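Local coordinates for protein MSM0273 (Mycobacterium smegmatis, PDB 5L37) that forms pentamers in the shell of the RMM bacterial microcompartment and, like its EutN/CcmL relatives, probably closes the shell vertices, at residues Val10-Thr13 with Arg14-Glu17. Residues are numbered along the deposited sequence; the frame is centred on the assembly and turned at random.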
loop_
_atom_site.group_PDB
_atom_site.type_symbol
_atom_site.label_atom_id
_atom_site.label_comp_id
_atom_site.label_asym_id
_atom_site.label_seq_id
_atom_site.Cartn_x
_atom_site.Cartn_y
_atom_site.Cartn_z
ATOM N N VAL C 10 21.469 -8.944 3.647
ATOM C CA VAL C 10 20.915 -9.926 2.770
ATOM C C VAL C 10 21.848 -9.962 1.609
ATOM O O VAL C 10 22.027 -8.953 0.937
ATOM C CB VAL C 10 19.509 -9.531 2.318
ATOM C CG1 VAL C 10 19.005 -10.478 1.259
ATOM C CG2 VAL C 10 18.634 -9.498 3.513
ATOM N N TRP C 11 22.412 -11.136 1.344
ATOM C CA TRP C 11 23.295 -11.249 0.221
ATOM C C TRP C 11 22.525 -11.855 -0.936
ATOM O O TRP C 11 22.074 -12.985 -0.875
ATOM C CB TRP C 11 24.473 -12.139 0.584
ATOM C CG TRP C 11 25.004 -11.928 1.980
ATOM C CD1 TRP C 11 24.486 -12.446 3.136
ATOM C CD2 TRP C 11 26.206 -11.235 2.358
ATOM N NE1 TRP C 11 25.253 -12.072 4.212
ATOM C CE2 TRP C 11 26.317 -11.336 3.765
ATOM C CE3 TRP C 11 27.183 -10.523 1.653
ATOM C CZ2 TRP C 11 27.366 -10.754 4.472
ATOM C CZ3 TRP C 11 28.225 -9.945 2.360
ATOM C CH2 TRP C 11 28.308 -10.063 3.756
ATOM N N SER C 12 22.455 -11.104 -2.014
ATOM C CA SER C 12 21.865 -11.584 -3.230
ATOM C C SER C 12 22.882 -12.325 -4.066
ATOM O O SER C 12 24.077 -12.095 -3.938
ATOM C CB SER C 12 21.322 -10.409 -4.011
ATOM O OG SER C 12 22.395 -9.537 -4.354
ATOM N N THR C 13 22.423 -13.310 -4.833
ATOM C CA THR C 13 23.315 -13.975 -5.786
ATOM C C THR C 13 23.197 -13.379 -7.194
ATOM O O THR C 13 24.132 -13.510 -8.007
ATOM C CB THR C 13 23.109 -15.460 -5.800
ATOM O OG1 THR C 13 21.736 -15.723 -6.048
ATOM C CG2 THR C 13 23.436 -16.019 -4.414
ATOM N N ARG C 14 22.030 -12.809 -7.503
ATOM C CA ARG C 14 21.819 -12.092 -8.759
ATOM C C ARG C 14 20.615 -11.186 -8.590
ATOM O O ARG C 14 19.799 -11.409 -7.703
ATOM C CB ARG C 14 21.626 -13.022 -9.942
ATOM C CG ARG C 14 20.382 -13.790 -9.966
ATOM C CD ARG C 14 20.286 -14.574 -11.283
ATOM N NE ARG C 14 19.068 -15.376 -11.308
ATOM C CZ ARG C 14 18.657 -16.077 -12.361
ATOM N NH1 ARG C 14 19.363 -16.071 -13.487
ATOM N NH2 ARG C 14 17.542 -16.783 -12.282
ATOM N N ARG C 15 20.561 -10.129 -9.386
ATOM C CA ARG C 15 19.495 -9.120 -9.270
ATOM C C ARG C 15 19.045 -8.710 -10.640
ATOM O O ARG C 15 19.811 -8.794 -11.576
ATOM C CB ARG C 15 19.981 -7.861 -8.551
ATOM C CG ARG C 15 20.656 -8.086 -7.225
ATOM C CD ARG C 15 21.362 -6.825 -6.789
ATOM N NE ARG C 15 21.922 -6.941 -5.433
ATOM C CZ ARG C 15 22.454 -5.925 -4.770
ATOM N NH1 ARG C 15 22.519 -4.723 -5.339
ATOM N NH2 ARG C 15 22.929 -6.111 -3.538
ATOM N N ILE C 16 17.793 -8.230 -10.753
ATOM C CA ILE C 16 17.369 -7.580 -11.997
ATOM C C ILE C 16 18.115 -6.256 -12.073
ATOM O O ILE C 16 18.735 -5.791 -11.089
ATOM C CB ILE C 16 15.839 -7.302 -12.097
ATOM C CG1 ILE C 16 15.380 -6.429 -10.942
ATOM C CG2 ILE C 16 15.072 -8.649 -12.113
ATOM C CD1 ILE C 16 13.838 -6.130 -11.074
ATOM N N GLU C 17 18.136 -5.703 -13.272
ATOM C CA GLU C 17 18.812 -4.428 -13.485
ATOM C C GLU C 17 18.098 -3.276 -12.813
ATOM O O GLU C 17 16.876 -3.327 -12.545
ATOM C CB GLU C 17 18.929 -4.119 -14.986
ATOM C CG GLU C 17 19.691 -5.137 -15.790
ATOM C CD GLU C 17 21.169 -5.085 -15.640
ATOM O OE1 GLU C 17 21.706 -4.328 -14.797
ATOM O OE2 GLU C 17 21.815 -5.733 -16.492
HETATM O O HOH W 1 22.761 -8.126 -1.452
#
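The loop that leaves the first strand of the EutN/CcmL beta-barrel, strand 2-9, turns at Thr13 into the short strand 14-15, and the turn is bridged by a side-chain bond from Arg15 back to Ser12. Arg15 NE gives its hydrogen to Ser12 OG at 2.9 Å, with an N-H...O angle of 162°. The hydroxyl lies at the edge of the guanidinium, 12° out of its plane, where the NE hydrogen points. Serine suits this place because its hydroxyl sits one bond from CB: with chi1 at 62°, OG stands between the backbone N and the carbonyl carbon. Arginine brings reach from the other arm, its chain extended from CG to NE and passing alongside Ser12, with Arg15 CG 4.0 Å from Ser12 CB.

A water completes the bridge on the same guanidinium edge. It accepts a hydrogen from Arg15 NH2 at 2.9 Å and another from Ser12 N at 3.0 Å, and donates one to Val10 O at 2.6 Å. Two neighbouring N-H groups of one flat cation are thereby tied to the loop, which should limit rotation of the guanidinium and gives Val10 O and Ser12 N a polar partner through the water.

Arg14 and Arg15 pair antiparallel with a strand of a neighbouring subunit, so the sheet runs on across the interface between subunits. Arg14 extends away from the loop, and its NH2 makes a long, weak ion pair with Glu48 OE2 of that subunit. Thr13, at the turn itself, adds a weak hydrogen bond from its side chain to the same subunit, between Thr13 OG1 and Ser76 OG.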